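Local coordinates for fatty-acid-binding protein 1 (Arabidopsis thaliana, PDB 4DOO) that binds fatty acids, preferring saturated ones, on a chalcone-isomerase fold in the plastid, and may take part in alpha-linolenic acid metabolism, at residues 74-79 and 194-199. Residues are numbered along the deposited sequence; the frame is centred on the assembly and turned at random.
Sequences KSFMDD and DFLDNA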
ATOM      1  N   LYS A  74       0.838 -19.357  -7.682  1.00 15.57           N
ATOM      2  CA  LYS A  74       1.178 -18.122  -8.375  1.00 16.69           C
ATOM      3  C   LYS A  74       0.011 -17.147  -8.403  1.00 13.63           C
ATOM      4  O   LYS A  74       0.205 -15.941  -8.488  1.00 15.88           O
ATOM      5  CB  LYS A  74       1.639 -18.429  -9.806  1.00 19.11           C
ATOM      6  CG  LYS A  74       2.993 -19.121  -9.866  1.00 27.25           C
ATOM      7  CD  LYS A  74       3.479 -19.295 -11.299  1.00 37.76           C
ATOM      8  CE  LYS A  74       4.897 -19.852 -11.325  1.00 41.35           C
ATOM      9  NZ  LYS A  74       5.414 -20.007 -12.712  1.00 48.10           N
ATOM     10  N   SER A  75      -1.202 -17.673  -8.312  1.00 15.33           N
ATOM     11  CA  SER A  75      -2.407 -16.849  -8.338  1.00 15.16           C
ATOM     12  C   SER A  75      -2.732 -16.128  -7.026  1.00 14.78           C
ATOM     13  O   SER A  75      -3.546 -15.204  -7.014  1.00 14.38           O
ATOM     14  CB  SER A  75      -3.608 -17.722  -8.708  1.00 18.46           C
ATOM     15  OG  SER A  75      -3.790 -18.735  -7.726  1.00 22.80           O
ATOM     16  N   PHE A  76      -2.104 -16.546  -5.930  1.00 14.51           N
ATOM     17  CA  PHE A  76      -2.392 -15.961  -4.617  1.00 12.62           C
ATOM     18  C   PHE A  76      -2.311 -14.443  -4.556  1.00 13.42           C
ATOM     19  O   PHE A  76      -3.248 -13.788  -4.099  1.00 12.96           O
ATOM     20  CB  PHE A  76      -1.470 -16.573  -3.555  1.00 14.00           C
ATOM     21  CG  PHE A  76      -1.803 -16.160  -2.143  1.00 13.52           C
ATOM     22  CD1 PHE A  76      -3.099 -16.284  -1.651  1.00 13.71           C
ATOM     23  CD2 PHE A  76      -0.811 -15.685  -1.292  1.00 12.06           C
ATOM     24  CE1 PHE A  76      -3.403 -15.943  -0.331  1.00 12.72           C
ATOM     25  CE2 PHE A  76      -1.102 -15.340   0.029  1.00 15.14           C
ATOM     26  CZ  PHE A  76      -2.396 -15.471   0.509  1.00 15.26           C
ATOM     27  N   MET A  77      -1.196 -13.888  -5.018  1.00 12.84           N
ATOM     28  CA  MET A  77      -1.007 -12.445  -4.990  1.00 16.67           C
ATOM     29  C   MET A  77      -2.139 -11.689  -5.691  1.00 14.65           C
ATOM     30  O   MET A  77      -2.714 -10.763  -5.121  1.00 16.26           O
ATOM     31  CB  MET A  77       0.346 -12.087  -5.616  1.00 16.33           C
ATOM     32  CG  MET A  77       0.639 -10.591  -5.663  1.00 24.91           C
ATOM     33  SD  MET A  77       2.340 -10.237  -6.151  1.00 29.18           S
ATOM     34  CE  MET A  77       2.281 -10.556  -7.899  1.00 29.16           C
ATOM     35  N   ASP A  78      -2.473 -12.086  -6.914  1.00 16.59           N
ATOM     36  CA  ASP A  78      -3.541 -11.401  -7.644  1.00 16.44           C
ATOM     37  C   ASP A  78      -4.911 -11.641  -7.008  1.00 17.84           C
ATOM     38  O   ASP A  78      -5.778 -10.766  -7.044  1.00 17.00           O
ATOM     39  CB  ASP A  78      -3.582 -11.849  -9.107  1.00 15.39           C
ATOM     40  CG  ASP A  78      -4.375 -10.895  -9.980  1.00 22.91           C
ATOM     41  OD1 ASP A  78      -3.823  -9.836 -10.343  1.00 25.84           O
ATOM     42  OD2 ASP A  78      -5.547 -11.187 -10.292  1.00 23.91           O
ATOM     43  N   ASP A  79      -5.117 -12.820  -6.431  1.00 16.46           N
ATOM     44  CA  ASP A  79      -6.402 -13.108  -5.796  1.00 15.38           C
ATOM     45  C   ASP A  79      -6.617 -12.179  -4.600  1.00 16.95           C
ATOM     46  O   ASP A  79      -7.729 -11.683  -4.383  1.00 15.36           O
ATOM     47  CB  ASP A  79      -6.490 -14.572  -5.340  1.00 14.38           C
ATOM     48  CG  ASP A  79      -6.734 -15.543  -6.492  1.00 24.26           C
ATOM     49  OD1 ASP A  79      -7.326 -15.137  -7.516  1.00 22.94           O
ATOM     50  OD2 ASP A  79      -6.349 -16.722  -6.365  1.00 22.24           O
ATOM     51  N   ASP A 194       7.192 -10.694   2.639  1.00 14.62           N
ATOM     52  CA  ASP A 194       6.722 -10.812   4.013  1.00 14.98           C
ATOM     53  C   ASP A 194       5.205 -10.699   4.033  1.00 13.68           C
ATOM     54  O   ASP A 194       4.536 -11.416   4.767  1.00 13.62           O
ATOM     55  CB  ASP A 194       7.326  -9.713   4.895  1.00 18.02           C
ATOM     56  CG  ASP A 194       8.794  -9.948   5.199  1.00 25.29           C
ATOM     57  OD1 ASP A 194       9.442  -9.041   5.771  1.00 24.08           O
ATOM     58  OD2 ASP A 194       9.296 -11.047   4.872  1.00 27.15           O
ATOM     59  N   PHE A 195       4.663  -9.793   3.225  1.00 12.01           N
ATOM     60  CA  PHE A 195       3.220  -9.606   3.184  1.00 12.96           C
ATOM     61  C   PHE A 195       2.510 -10.881   2.743  1.00 12.29           C
ATOM     62  O   PHE A 195       1.541 -11.303   3.372  1.00 12.84           O
ATOM     63  CB  PHE A 195       2.851  -8.447   2.243  1.00 12.94           C
ATOM     64  CG  PHE A 195       1.375  -8.343   1.952  1.00 16.23           C
ATOM     65  CD1 PHE A 195       0.804  -9.073   0.912  1.00 21.11           C
ATOM     66  CD2 PHE A 195       0.553  -7.535   2.729  1.00 16.99           C
ATOM     67  CE1 PHE A 195      -0.567  -8.999   0.652  1.00 19.94           C
ATOM     68  CE2 PHE A 195      -0.819  -7.456   2.475  1.00 18.29           C
ATOM     69  CZ  PHE A 195      -1.375  -8.188   1.435  1.00 21.83           C
ATOM     70  N   LEU A 196       2.997 -11.485   1.664  1.00 11.68           N
ATOM     71  CA  LEU A 196       2.399 -12.703   1.133  1.00 13.92           C
ATOM     72  C   LEU A 196       2.582 -13.880   2.091  1.00 13.03           C
ATOM     73  O   LEU A 196       1.673 -14.698   2.261  1.00 11.00           O
ATOM     74  CB  LEU A 196       3.004 -13.023  -0.235  1.00 13.24           C
ATOM     75  CG  LEU A 196       2.708 -11.979  -1.320  1.00 12.76           C
ATOM     76  CD1 LEU A 196       3.463 -12.333  -2.611  1.00 12.66           C
ATOM     77  CD2 LEU A 196       1.206 -11.929  -1.573  1.00 13.85           C
ATOM     78  N   ASP A 197       3.751 -13.960   2.718  1.00 13.55           N
ATOM     79  CA  ASP A 197       4.018 -15.029   3.675  1.00 15.85           C
ATOM     80  C   ASP A 197       3.055 -14.913   4.851  1.00 14.66           C
ATOM     81  O   ASP A 197       2.444 -15.899   5.258  1.00 14.85           O
ATOM     82  CB  ASP A 197       5.453 -14.961   4.223  1.00 17.38           C
ATOM     83  CG  ASP A 197       6.504 -15.444   3.228  1.00 23.14           C
ATOM     84  OD1 ASP A 197       6.152 -16.144   2.257  1.00 20.46           O
ATOM     85  OD2 ASP A 197       7.699 -15.133   3.435  1.00 23.33           O
ATOM     86  N   ASN A 198       2.912 -13.705   5.394  1.00 13.88           N
ATOM     87  CA  ASN A 198       2.038 -13.504   6.541  1.00 14.63           C
ATOM     88  C   ASN A 198       0.554 -13.533   6.197  1.00 14.41           C
ATOM     89  O   ASN A 198      -0.269 -13.916   7.031  1.00 12.79           O
ATOM     90  CB  ASN A 198       2.406 -12.203   7.276  1.00 14.46           C
ATOM     91  CG  ASN A 198       3.807 -12.254   7.874  1.00 20.78           C
ATOM     92  OD1 ASN A 198       4.217 -13.282   8.424  1.00 18.70           O
ATOM     93  ND2 ASN A 198       4.546 -11.150   7.773  1.00 15.10           N
ATOM     94  N   ALA A 199       0.207 -13.135   4.975  1.00 12.06           N
ATOM     95  CA  ALA A 199      -1.193 -13.168   4.557  1.00 12.79           C
ATOM     96  C   ALA A 199      -1.607 -14.634   4.448  1.00 13.20           C
ATOM     97  O   ALA A 199      -2.736 -15.001   4.781  1.00 13.73           O
ATOM     98  CB  ALA A 199      -1.372 -12.467   3.196  1.00  9.70           C
TER
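Phe-76 reaches across to helix 189-202 with the edge of its ring, and that edge makes the tightest part of the contact. With CG anti to the backbone N (chi1 -173°), the ring extends toward the partner helix; CE2 comes to 3.6 Å from the carbonyl O of Leu-196, which lies in the ring plane. The next atom along the same edge, CZ, sits 4.1 Å from C and 4.2 Å from CB of Ala-199. The side chain of Leu-196 adds a second patch: its CD2 methyl lies 4.3 Å from CD2 of Phe-76 and 4.1 Å from CB of Met-77, touching both neighbours. Leu-80, a turn further on in helix 76-82, receives Leu-196, Ala-199 and Phe-195, while Ile-70 and Ala-200 also pack on Phe-76.

Met-77 keeps touch as far as SD, 4.3 Å from CD1 of Leu-196; the bend at chi3 (75°) then turns CE away, and there the fit loosens, with Arg-192 beside it. Two acidic side chains have partners outside the contact: exposed Asp-78 forms a salt bridge with Arg-175, exposed Asp-197 with Arg-71. Between the two segments, side chain meets side chain by apolar contact, and the one polar atom in the closest approach is the carbonyl O of Leu-196. The join packs the short helix 76-82 against the C-terminal helix 189-202, away from the laurate sites, as buried helix-helix packing within the chalcone-isomerase fold.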